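Local coordinates for Card1 endonuclease domain-containing protein (Vibrio cholerae, PDB 1XMX) that is of unknown function but probably binds nucleic acid and, through an endonuclease domain of the Card1 and PDDEXK kind, may cut it, at residues S103-F108 with W113-V118; L125-L128 with G132-D135; N192-T197 with V206-K211; L220-L225 with A231-G236. All blocks are in the same frame, centred on the assembly; numbering follows the deposited sequence.

Interaction 1. Residues S103-F108 with W113-V118; sequences SAYEVF and WPIFVV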
loop_
_atom_site.group_PDB
_atom_site.type_symbol
_atom_site.label_atom_id
_atom_site.label_comp_id
_atom_site.label_asym_id
_atom_site.label_seq_id
_atom_site.Cartn_x
_atom_site.Cartn_y
_atom_site.Cartn_z
ATOM N N SER A 103 -17.736 1.455 26.745
ATOM C CA SER A 103 -17.528 0.971 28.104
ATOM C C SER A 103 -16.180 1.486 28.609
ATOM O O SER A 103 -16.113 2.018 29.696
ATOM C CB SER A 103 -17.516 -0.556 28.152
ATOM O OG SER A 103 -18.737 -1.077 27.675
ATOM N N ALA A 104 -15.117 1.304 27.812
ATOM C CA ALA A 104 -13.804 1.834 28.144
ATOM C C ALA A 104 -13.830 3.347 28.301
ATOM O O ALA A 104 -13.183 3.861 29.201
ATOM C CB ALA A 104 -12.786 1.449 27.103
ATOM N N TYR A 105 -14.523 4.056 27.398
ATOM C CA TYR A 105 -14.652 5.525 27.521
ATOM C C TYR A 105 -15.195 5.970 28.909
ATOM O O TYR A 105 -14.646 6.941 29.553
ATOM C CB TYR A 105 -15.529 6.115 26.402
ATOM C CG TYR A 105 -15.589 7.655 26.406
ATOM C CD1 TYR A 105 -16.495 8.363 27.203
ATOM C CD2 TYR A 105 -14.711 8.395 25.631
ATOM C CE1 TYR A 105 -16.516 9.796 27.216
ATOM C CE2 TYR A 105 -14.744 9.794 25.637
ATOM C CZ TYR A 105 -15.640 10.481 26.423
ATOM O OH TYR A 105 -15.606 11.894 26.377
ATOM N N GLU A 106 -16.260 5.294 29.365
ATOM C CA GLU A 106 -16.887 5.659 30.661
ATOM C C GLU A 106 -15.853 5.503 31.786
ATOM O O GLU A 106 -15.690 6.384 32.622
ATOM C CB GLU A 106 -18.127 4.811 30.971
ATOM C CG GLU A 106 -18.861 5.237 32.267
ATOM C CD GLU A 106 -19.864 4.182 32.801
ATOM O OE1 GLU A 106 -19.455 3.002 32.955
ATOM O OE2 GLU A 106 -21.055 4.517 33.093
ATOM N N VAL A 107 -15.175 4.361 31.803
ATOM C CA VAL A 107 -14.211 4.075 32.850
ATOM C C VAL A 107 -13.070 5.111 32.822
ATOM O O VAL A 107 -12.771 5.773 33.821
ATOM C CB VAL A 107 -13.627 2.629 32.737
ATOM C CG1 VAL A 107 -12.583 2.422 33.811
ATOM C CG2 VAL A 107 -14.749 1.580 32.854
ATOM N N PHE A 108 -12.456 5.277 31.661
ATOM C CA PHE A 108 -11.276 6.155 31.581
ATOM C C PHE A 108 -11.628 7.640 31.807
ATOM O O PHE A 108 -10.868 8.387 32.443
ATOM C CB PHE A 108 -10.533 5.942 30.256
ATOM C CG PHE A 108 -9.974 4.553 30.110
ATOM C CD1 PHE A 108 -9.525 3.855 31.218
ATOM C CD2 PHE A 108 -9.843 3.964 28.880
ATOM C CE1 PHE A 108 -8.978 2.567 31.072
ATOM C CE2 PHE A 108 -9.293 2.696 28.736
ATOM C CZ PHE A 108 -8.854 2.006 29.821
ATOM N N TRP A 113 -8.482 10.733 32.572
ATOM C CA TRP A 113 -7.377 10.472 31.701
ATOM C C TRP A 113 -7.754 11.011 30.342
ATOM O O TRP A 113 -8.909 10.965 29.984
ATOM C CB TRP A 113 -7.099 8.978 31.634
ATOM C CG TRP A 113 -6.414 8.489 32.867
ATOM C CD1 TRP A 113 -5.516 9.195 33.672
ATOM C CD2 TRP A 113 -6.566 7.202 33.480
ATOM N NE1 TRP A 113 -5.114 8.397 34.732
ATOM C CE2 TRP A 113 -5.728 7.168 34.614
ATOM C CE3 TRP A 113 -7.305 6.061 33.161
ATOM C CZ2 TRP A 113 -5.624 6.048 35.413
ATOM C CZ3 TRP A 113 -7.210 4.953 33.994
ATOM C CH2 TRP A 113 -6.382 4.963 35.096
ATOM N N PRO A 114 -6.796 11.631 29.635
ATOM C CA PRO A 114 -7.061 12.194 28.306
ATOM C C PRO A 114 -7.477 11.145 27.313
ATOM O O PRO A 114 -7.043 9.966 27.379
ATOM C CB PRO A 114 -5.736 12.868 27.886
ATOM C CG PRO A 114 -4.888 12.971 29.153
ATOM C CD PRO A 114 -5.429 11.907 30.130
ATOM N N ILE A 115 -8.322 11.575 26.380
ATOM C CA ILE A 115 -8.894 10.655 25.392
ATOM C C ILE A 115 -8.818 11.304 24.021
ATOM O O ILE A 115 -9.219 12.457 23.871
ATOM C CB ILE A 115 -10.406 10.316 25.697
ATOM C CG1 ILE A 115 -10.575 9.635 27.084
ATOM C CG2 ILE A 115 -10.937 9.376 24.609
ATOM C CD1 ILE A 115 -11.983 9.764 27.683
ATOM N N PHE A 116 -8.319 10.582 23.027
ATOM C CA PHE A 116 -8.213 11.132 21.688
ATOM C C PHE A 116 -8.643 10.096 20.677
ATOM O O PHE A 116 -8.697 8.894 20.999
ATOM C CB PHE A 116 -6.775 11.582 21.397
ATOM C CG PHE A 116 -5.786 10.433 21.271
ATOM C CD1 PHE A 116 -5.668 9.716 20.071
ATOM C CD2 PHE A 116 -4.986 10.067 22.331
ATOM C CE1 PHE A 116 -4.766 8.683 19.917
ATOM C CE2 PHE A 116 -4.064 9.027 22.186
ATOM C CZ PHE A 116 -3.930 8.348 20.966
ATOM N N VAL A 117 -8.943 10.576 19.457
ATOM C CA VAL A 117 -9.293 9.776 18.287
ATOM C C VAL A 117 -8.541 10.304 17.073
ATOM O O VAL A 117 -8.454 11.501 16.877
ATOM C CB VAL A 117 -10.803 9.810 17.971
ATOM C CG1 VAL A 117 -11.075 9.125 16.638
ATOM C CG2 VAL A 117 -11.620 9.053 19.051
ATOM N N VAL A 118 -7.974 9.391 16.287
ATOM C CA VAL A 118 -7.468 9.696 14.920
ATOM C C VAL A 118 -8.602 9.528 13.917
ATOM O O VAL A 118 -9.109 8.433 13.674
ATOM C CB VAL A 118 -6.388 8.725 14.524
ATOM C CG1 VAL A 118 -5.794 9.132 13.126
ATOM C CG2 VAL A 118 -5.309 8.663 15.625
#
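Y105 and I115 meet nearly at right angles: the isoleucine pushes its CD1 methyl onto one face of the phenol ring, with CD1 of I115 3.4 Å from CE2 of Y105 and CG2 of I115 a second, looser touch at 4.0 Å from the same CE2. The tyrosine reaches it because its CG lies anti to the backbone N (chi1 -175°), which swings the ring over towards the strand although its first bond points neither at the strand nor away from it. One turn further on, F108 and W113 form an oblique aromatic pair, ring centroids 5.9 Å apart and planes inclined at 53°. CD1 of F108 comes up to the benzo edge of the indole, close to its plane, at 3.7 Å from CE3 of W113. The backbone adds a weak hydrogen bond from N of W113 to O of F108, 3.3 Å long but fairly straight, so the weak main-chain link and the ring contact together bridge the ends of the short connection between helix and strand. The contact belongs to the beta-alpha-beta crossover of strand 88-92, helix 98-110 and strand 115-118 in a Rossmann-like sheet. F91 of strand 88-92 meets F108 edge-to-face, Y111 stacks on W113, and I75 of helix 68-85 packs against F108.

Interaction 2. Residues L125-L128 with G132-D135; sequences LCWL and GNND. With FMT (formic acid), chain E.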
loop_
_atom_site.group_PDB
_atom_site.type_symbol
_atom_site.label_atom_id
_atom_site.label_comp_id
_atom_site.label_asym_id
_atom_site.label_seq_id
_atom_site.Cartn_x
_atom_site.Cartn_y
_atom_site.Cartn_z
ATOM N N LEU A 125 -5.212 13.660 14.810
ATOM C CA LEU A 125 -5.463 13.208 16.164
ATOM C C LEU A 125 -6.239 14.317 16.879
ATOM O O LEU A 125 -5.764 15.445 16.984
ATOM C CB LEU A 125 -4.162 12.998 16.881
ATOM C CG LEU A 125 -4.214 12.362 18.247
ATOM C CD1 LEU A 125 -2.899 11.606 18.485
ATOM C CD2 LEU A 125 -4.505 13.442 19.279
ATOM N N CYS A 126 -7.404 13.948 17.406
ATOM C CA CYS A 126 -8.413 14.863 17.902
ATOM C C CYS A 126 -8.598 14.549 19.367
ATOM O O CYS A 126 -8.814 13.370 19.726
ATOM C CB CYS A 126 -9.746 14.597 17.196
ATOM S SG CYS A 126 -9.760 14.853 15.356
ATOM N N TRP A 127 -8.472 15.569 20.206
ATOM C CA TRP A 127 -8.635 15.384 21.652
ATOM C C TRP A 127 -10.072 15.515 22.055
ATOM O O TRP A 127 -10.650 16.595 21.917
ATOM C CB TRP A 127 -7.812 16.412 22.395
ATOM C CG TRP A 127 -6.394 16.161 22.188
ATOM C CD1 TRP A 127 -5.546 16.787 21.286
ATOM C CD2 TRP A 127 -5.621 15.150 22.827
ATOM N NE1 TRP A 127 -4.288 16.249 21.373
ATOM C CE2 TRP A 127 -4.288 15.259 22.317
ATOM C CE3 TRP A 127 -5.896 14.212 23.833
ATOM C CZ2 TRP A 127 -3.261 14.447 22.750
ATOM C CZ3 TRP A 127 -4.868 13.395 24.259
ATOM C CH2 TRP A 127 -3.560 13.517 23.707
ATOM N N LEU A 128 -10.654 14.410 22.511
ATOM C CA LEU A 128 -12.053 14.390 22.940
ATOM C C LEU A 128 -12.130 14.906 24.355
ATOM O O LEU A 128 -13.081 15.553 24.741
ATOM C CB LEU A 128 -12.640 12.979 22.831
ATOM C CG LEU A 128 -13.020 13.082 21.351
ATOM C CD1 LEU A 128 -12.337 12.023 20.523
ATOM C CD2 LEU A 128 -14.502 13.328 20.993
ATOM N N GLY A 132 -9.538 21.160 25.333
ATOM C CA GLY A 132 -8.518 22.214 25.272
ATOM C C GLY A 132 -7.190 21.842 24.621
ATOM O O GLY A 132 -6.439 22.734 24.166
ATOM N N ASN A 133 -6.862 20.546 24.583
ATOM C CA ASN A 133 -5.619 20.084 23.972
ATOM C C ASN A 133 -5.652 20.385 22.467
ATOM O O ASN A 133 -6.711 20.480 21.862
ATOM C CB ASN A 133 -5.468 18.575 24.160
ATOM C CG ASN A 133 -4.810 18.173 25.485
ATOM O OD1 ASN A 133 -4.406 19.025 26.296
ATOM N ND2 ASN A 133 -4.685 16.843 25.699
ATOM N N ASN A 134 -4.492 20.532 21.847
ATOM C CA ASN A 134 -4.473 20.847 20.413
ATOM C C ASN A 134 -4.334 19.665 19.457
ATOM O O ASN A 134 -3.391 18.920 19.553
ATOM C CB ASN A 134 -3.423 21.921 20.148
ATOM C CG ASN A 134 -3.609 23.096 21.068
ATOM O OD1 ASN A 134 -4.548 23.884 20.911
ATOM N ND2 ASN A 134 -2.756 23.189 22.087
ATOM N N ASP A 135 -5.259 19.548 18.512
ATOM C CA ASP A 135 -5.254 18.444 17.548
ATOM C C ASP A 135 -4.031 18.611 16.677
ATOM O O ASP A 135 -3.627 19.735 16.373
ATOM C CB ASP A 135 -6.519 18.444 16.662
ATOM C CG ASP A 135 -7.806 18.441 17.469
ATOM O OD1 ASP A 135 -7.753 18.298 18.711
ATOM O OD2 ASP A 135 -8.883 18.608 16.869
HETATM C C FMT E . -6.664 22.546 18.253
HETATM O O1 FMT E . -7.527 21.678 18.553
HETATM O O2 FMT E . -6.484 23.669 18.780
#
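C126 and D135 lie abreast, their CA atoms 4.8 Å apart, where strand 124-129 is met by the loop that returns towards strand 136-137. The backbones touch through a CA-H...O contact from CA of D135 to O of L125, 3.1 Å, while N of W127 donates to OD1 of D135 at 3.2 Å. That bond is straight, 170° at the hydrogen, but it comes down on the oxygen from above the carboxylate plane. W127 fills most of the remaining contact. N133 stands over one face of the indole, its CB 3.4 Å from the centroid of the five-membered ring in a CH-pi contact, and its amide plane is set almost perpendicular to the ring, at 84°. The ND2 end leans over the benzo part, 3.4 Å from CE3 of W127. CD2 of L125 covers the opposite face near the rim, so the indole is held flat between leucine and asparagine, and F116 meets it edge-to-face. O of N134 lies at the edge of the ring, 3.4 Å from NE1 of W127. A formic acid molecule, probably from the crystallisation liquor, accepts a hydrogen bond at O1 from N of D135 (3.1 Å), and this O1 also comes within 3.4 Å of OD1 of D135. If both groups were ionised they would repel, probably eased by the N-H groups of W127 and D135, but one of the pair may be protonated.

Interaction 3. Residues N192-T197 with V206-K211; sequences NYLATT and VELSDK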
loop_
_atom_site.group_PDB
_atom_site.type_symbol
_atom_site.label_atom_id
_atom_site.label_comp_id
_atom_site.label_asym_id
_atom_site.label_seq_id
_atom_site.Cartn_x
_atom_site.Cartn_y
_atom_site.Cartn_z
ATOM N N ASN A 192 6.380 -7.594 -26.657
ATOM C CA ASN A 192 6.024 -8.531 -25.590
ATOM C C ASN A 192 6.126 -9.994 -26.010
ATOM O O ASN A 192 6.697 -10.794 -25.291
ATOM C CB ASN A 192 4.639 -8.262 -25.046
ATOM C CG ASN A 192 4.171 -9.365 -24.128
ATOM O OD1 ASN A 192 4.594 -9.444 -22.959
ATOM N ND2 ASN A 192 3.297 -10.221 -24.636
ATOM N N TYR A 193 5.565 -10.360 -27.156
ATOM C CA TYR A 193 5.737 -11.740 -27.672
ATOM C C TYR A 193 7.239 -12.132 -27.889
ATOM O O TYR A 193 7.662 -13.216 -27.484
ATOM C CB TYR A 193 4.893 -11.961 -28.941
ATOM C CG TYR A 193 5.319 -13.188 -29.715
ATOM C CD1 TYR A 193 4.758 -14.443 -29.461
ATOM C CD2 TYR A 193 6.324 -13.098 -30.678
ATOM C CE1 TYR A 193 5.170 -15.557 -30.197
ATOM C CE2 TYR A 193 6.763 -14.202 -31.370
ATOM C CZ TYR A 193 6.181 -15.409 -31.132
ATOM O OH TYR A 193 6.660 -16.473 -31.870
ATOM N N LEU A 194 8.035 -11.237 -28.479
ATOM C CA LEU A 194 9.484 -11.450 -28.638
ATOM C C LEU A 194 10.201 -11.596 -27.288
ATOM O O LEU A 194 10.977 -12.526 -27.089
ATOM C CB LEU A 194 10.138 -10.317 -29.450
ATOM C CG LEU A 194 9.690 -10.127 -30.926
ATOM C CD1 LEU A 194 10.170 -8.770 -31.434
ATOM C CD2 LEU A 194 10.235 -11.196 -31.851
ATOM N N ALA A 195 9.957 -10.678 -26.363
ATOM C CA ALA A 195 10.531 -10.829 -25.003
ATOM C C ALA A 195 10.127 -12.158 -24.348
ATOM O O ALA A 195 10.928 -12.804 -23.710
ATOM C CB ALA A 195 10.151 -9.633 -24.115
ATOM N N THR A 196 8.873 -12.563 -24.529
ATOM C CA THR A 196 8.373 -13.809 -23.970
ATOM C C THR A 196 9.055 -15.054 -24.569
ATOM O O THR A 196 9.332 -16.016 -23.846
ATOM C CB THR A 196 6.874 -13.892 -24.145
ATOM O OG1 THR A 196 6.273 -12.831 -23.380
ATOM C CG2 THR A 196 6.337 -15.237 -23.676
ATOM N N THR A 197 9.311 -15.022 -25.876
ATOM C CA THR A 197 10.093 -16.078 -26.543
ATOM C C THR A 197 11.503 -16.241 -25.927
ATOM O O THR A 197 11.956 -17.386 -25.690
ATOM C CB THR A 197 10.185 -15.805 -28.045
ATOM O OG1 THR A 197 8.884 -15.948 -28.608
ATOM C CG2 THR A 197 11.081 -16.823 -28.764
ATOM N N VAL A 206 16.604 -13.261 -30.047
ATOM C CA VAL A 206 15.462 -13.781 -30.754
ATOM C C VAL A 206 15.516 -13.222 -32.179
ATOM O O VAL A 206 15.813 -12.039 -32.412
ATOM C CB VAL A 206 14.100 -13.441 -30.035
ATOM C CG1 VAL A 206 13.884 -11.898 -29.896
ATOM C CG2 VAL A 206 12.908 -14.077 -30.749
ATOM N N GLU A 207 15.339 -14.105 -33.146
ATOM C CA GLU A 207 15.314 -13.703 -34.566
ATOM C C GLU A 207 13.874 -13.398 -34.954
ATOM O O GLU A 207 12.966 -14.197 -34.706
ATOM C CB GLU A 207 15.840 -14.821 -35.469
ATOM C CG GLU A 207 16.324 -14.299 -36.874
ATOM C CD GLU A 207 16.849 -15.445 -37.772
ATOM O OE1 GLU A 207 16.452 -16.620 -37.553
ATOM O OE2 GLU A 207 17.667 -15.151 -38.693
ATOM N N LEU A 208 13.678 -12.241 -35.549
ATOM C CA LEU A 208 12.352 -11.834 -36.002
ATOM C C LEU A 208 12.051 -12.464 -37.355
ATOM O O LEU A 208 12.968 -12.586 -38.235
ATOM C CB LEU A 208 12.305 -10.301 -36.120
ATOM C CG LEU A 208 12.108 -9.474 -34.828
ATOM C CD1 LEU A 208 13.186 -9.655 -33.753
ATOM C CD2 LEU A 208 11.950 -8.032 -35.165
ATOM N N SER A 209 10.783 -12.832 -37.557
ATOM C CA SER A 209 10.352 -13.317 -38.877
ATOM C C SER A 209 10.473 -12.178 -39.849
ATOM O O SER A 209 10.637 -11.035 -39.428
ATOM C CB SER A 209 8.895 -13.755 -38.830
ATOM O OG SER A 209 8.072 -12.670 -38.400
ATOM N N ASP A 210 10.357 -12.433 -41.143
ATOM C CA ASP A 210 10.444 -11.316 -42.077
ATOM C C ASP A 210 9.236 -10.388 -41.954
ATOM O O ASP A 210 9.338 -9.176 -42.203
ATOM C CB ASP A 210 10.597 -11.788 -43.518
ATOM C CG ASP A 210 11.830 -12.616 -43.712
ATOM O OD1 ASP A 210 12.950 -12.086 -43.505
ATOM O OD2 ASP A 210 11.681 -13.812 -44.051
ATOM N N LYS A 211 8.080 -10.962 -41.635
ATOM C CA LYS A 211 6.929 -10.146 -41.385
ATOM C C LYS A 211 7.197 -9.178 -40.191
ATOM O O LYS A 211 7.040 -7.951 -40.334
ATOM C CB LYS A 211 5.715 -11.025 -41.154
ATOM C CG LYS A 211 4.418 -10.239 -41.153
ATOM C CD LYS A 211 3.186 -11.120 -41.166
ATOM C CE LYS A 211 3.240 -12.222 -42.244
ATOM N NZ LYS A 211 1.950 -13.031 -42.329
#
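L194, on helix 181-201, forks onto L208, and the two side chains stand about square to each other. Both leucine methyls of L194 take part: CD2 lies 3.8 Å and CD1 3.9 Å from CD1 of L208. A second apolar group forms one turn along, where CG2 of T197 comes within 3.8 Å of CG2 of V206, again nearly at right angles. The two methyls of V206 divide the work: CG2, anti to the backbone N, faces the threonine and approaches CD2 of L194 at 4.1 Å, while CG1 turns towards CB of L194. The polar bonds do not run between the two segments. O of Y193 accepts two bonds from T197, one from its backbone N (2.9 Å) and one from its OG1 (3.2 Å); they arrive from opposite faces of the carbonyl plane, the hydroxyl 35° out of it. This fixes the rotation of T197, so that its methyl points at the valine. OG1 of T196 bonds to OD1 of N250. S209 takes the N-cap position of the short, weakly bonded helix 210-213: its hydroxyl caps a backbone N just beyond the segment, and its own N bonds to OE1 of Q212, a reciprocal pattern consistent with a capping box. L218 of helix 216-227 touches both L194 and L208, L222 joins L208, and L238 of strand 237-240 packs on L208, while V206 and L208 pair by backbone bonds with L238 and G236. Helix 181-201 is laid against strand 205-207 and the turn that leads from it into helix 210-213.

Interaction 4. Residues L220-L225 with A231-G236; sequences LLLSDL and ASYENG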
loop_
_atom_site.group_PDB
_atom_site.type_symbol
_atom_site.label_atom_id
_atom_site.label_comp_id
_atom_site.label_asym_id
_atom_site.label_seq_id
_atom_site.Cartn_x
_atom_site.Cartn_y
_atom_site.Cartn_z
ATOM N N LEU A 220 10.103 1.341 -34.538
ATOM C CA LEU A 220 10.202 2.490 -33.667
ATOM C C LEU A 220 10.706 2.045 -32.264
ATOM O O LEU A 220 11.628 2.644 -31.722
ATOM C CB LEU A 220 8.830 3.174 -33.530
ATOM C CG LEU A 220 8.175 3.845 -34.747
ATOM C CD1 LEU A 220 6.962 4.719 -34.381
ATOM C CD2 LEU A 220 9.221 4.664 -35.484
ATOM N N LEU A 221 10.110 0.976 -31.722
ATOM C CA LEU A 221 10.489 0.377 -30.444
ATOM C C LEU A 221 11.858 -0.246 -30.448
ATOM O O LEU A 221 12.623 -0.047 -29.520
ATOM C CB LEU A 221 9.444 -0.652 -29.988
ATOM C CG LEU A 221 8.015 -0.116 -29.865
ATOM C CD1 LEU A 221 6.945 -1.201 -29.804
ATOM C CD2 LEU A 221 7.921 0.818 -28.631
ATOM N N LEU A 222 12.182 -1.017 -31.461
ATOM C CA LEU A 222 13.522 -1.613 -31.526
ATOM C C LEU A 222 14.587 -0.506 -31.533
ATOM O O LEU A 222 15.613 -0.584 -30.857
ATOM C CB LEU A 222 13.683 -2.470 -32.789
ATOM C CG LEU A 222 12.694 -3.643 -32.767
ATOM C CD1 LEU A 222 12.891 -4.543 -33.921
ATOM C CD2 LEU A 222 12.805 -4.415 -31.491
ATOM N N SER A 223 14.350 0.533 -32.290
ATOM C CA SER A 223 15.393 1.553 -32.350
ATOM C C SER A 223 15.459 2.378 -31.036
ATOM O O SER A 223 16.492 2.973 -30.747
ATOM C CB SER A 223 15.211 2.420 -33.580
ATOM O OG SER A 223 13.975 3.035 -33.399
ATOM N N ASP A 224 14.386 2.403 -30.233
ATOM C CA ASP A 224 14.456 3.023 -28.909
ATOM C C ASP A 224 15.315 2.204 -27.958
ATOM O O ASP A 224 16.118 2.744 -27.184
ATOM C CB ASP A 224 13.071 3.153 -28.268
ATOM C CG ASP A 224 12.209 4.215 -28.911
ATOM O OD1 ASP A 224 12.732 5.252 -29.373
ATOM O OD2 ASP A 224 10.976 4.009 -28.944
ATOM N N LEU A 225 15.102 0.898 -27.985
ATOM C CA LEU A 225 15.948 -0.031 -27.261
ATOM C C LEU A 225 17.407 0.172 -27.648
ATOM O O LEU A 225 18.282 0.187 -26.779
ATOM C CB LEU A 225 15.557 -1.488 -27.554
ATOM C CG LEU A 225 14.088 -1.749 -27.200
ATOM C CD1 LEU A 225 13.754 -3.166 -27.554
ATOM C CD2 LEU A 225 13.826 -1.446 -25.747
ATOM N N ALA A 231 19.453 -2.888 -25.935
ATOM C CA ALA A 231 19.447 -4.007 -26.899
ATOM C C ALA A 231 20.228 -3.644 -28.137
ATOM O O ALA A 231 20.434 -2.473 -28.441
ATOM C CB ALA A 231 18.032 -4.407 -27.318
ATOM N N SER A 232 20.681 -4.670 -28.860
ATOM C CA SER A 232 21.179 -4.451 -30.174
ATOM C C SER A 232 20.160 -5.119 -31.126
ATOM O O SER A 232 19.412 -6.050 -30.742
ATOM C CB SER A 232 22.619 -4.994 -30.304
ATOM O OG SER A 232 22.637 -6.417 -30.119
ATOM N N TYR A 233 20.058 -4.577 -32.340
ATOM C CA TYR A 233 19.136 -5.111 -33.322
ATOM C C TYR A 233 19.885 -5.062 -34.668
ATOM O O TYR A 233 20.189 -3.976 -35.156
ATOM C CB TYR A 233 17.812 -4.337 -33.365
ATOM C CG TYR A 233 16.908 -4.844 -34.483
ATOM C CD1 TYR A 233 16.492 -6.204 -34.531
ATOM C CD2 TYR A 233 16.491 -3.988 -35.507
ATOM C CE1 TYR A 233 15.692 -6.687 -35.599
ATOM C CE2 TYR A 233 15.684 -4.451 -36.552
ATOM C CZ TYR A 233 15.286 -5.797 -36.589
ATOM O OH TYR A 233 14.504 -6.217 -37.647
ATOM N N GLU A 234 20.205 -6.228 -35.220
ATOM C CA GLU A 234 21.126 -6.351 -36.357
ATOM C C GLU A 234 20.754 -7.588 -37.134
ATOM O O GLU A 234 20.737 -8.682 -36.561
ATOM C CB GLU A 234 22.557 -6.583 -35.863
ATOM C CG GLU A 234 23.106 -5.494 -34.954
ATOM C CD GLU A 234 23.550 -4.288 -35.760
ATOM O OE1 GLU A 234 23.606 -4.403 -37.017
ATOM O OE2 GLU A 234 23.845 -3.237 -35.149
ATOM N N ASN A 235 20.510 -7.413 -38.435
ATOM C CA ASN A 235 20.224 -8.535 -39.338
ATOM C C ASN A 235 19.009 -9.349 -38.897
ATOM O O ASN A 235 19.089 -10.578 -38.936
ATOM C CB ASN A 235 21.446 -9.479 -39.437
ATOM C CG ASN A 235 22.654 -8.798 -40.083
ATOM O OD1 ASN A 235 22.505 -8.051 -41.056
ATOM N ND2 ASN A 235 23.843 -9.025 -39.524
ATOM N N GLY A 236 17.958 -8.663 -38.412
ATOM C CA GLY A 236 16.736 -9.295 -37.873
ATOM C C GLY A 236 16.874 -10.003 -36.519
ATOM O O GLY A 236 15.940 -10.658 -36.053
#
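Helix 216-227 packs on the hairpin that follows it, with L222 and L225 facing Y233 and A231, in a module consistent with a winged helix. L222 puts its CD1 methyl almost exactly over the centre of the Y233 ring: CD1 is 3.7 Å from the ring centroid, only 6° off the normal, a CH-pi contact over the ring centre. The six ring carbons lie at similar distances from it, CZ of Y233 being 3.8 Å from CD1 of L222. The leucine stretches out to its terminal methyl with chi2 at -176°, which carries CD1 across to the ring. A turn later the packing becomes a close approach of small groups, CB of L225 standing 3.8 Å from CB of A231. Next to it N of A231 gives a weak, bent hydrogen bond to O of L225, 3.4 Å, tying the start of the strand to the helix just before its C-terminal end. Strand 231-234 runs on into a tight turn in which N235 and G236 both have positive phi, close to type I', and strand 237-240 returns beside it; this two-stranded hairpin would be the wing, and helix 216-227 the likely counterpart of the recognition helix. L238 of strand 237-240 touches both L222 and A231. L225 also meets L173 and W177 of helix 164-179 and L191 of helix 181-201, while L208 packs against Y233.

Overall arrangement
From the N terminus, interaction 1 comes first, closing the short turn between helix 98-110 and strand 115-118. Interaction 2 then closes the loop that follows strand 124-129. The two are in series but adjoin in the N-terminal Rossmann-like sheet, where V117 O probably hydrogen-bonds to C126 N and I115 O to L128 N. At the other side of the chain's centre, with interactions 1 and 3 about 65 Å apart between centres, interaction 3 closes the return from helix 181-201 to strand 205-207 and the start of helix 210-213. Interaction 4 closes the loop between helix 216-227 and strand 231-234. These last two adjoin in the small sheet of strands 205-207, 237-240 and 231-234, within the module resembling a winged helix. No loop crosses another.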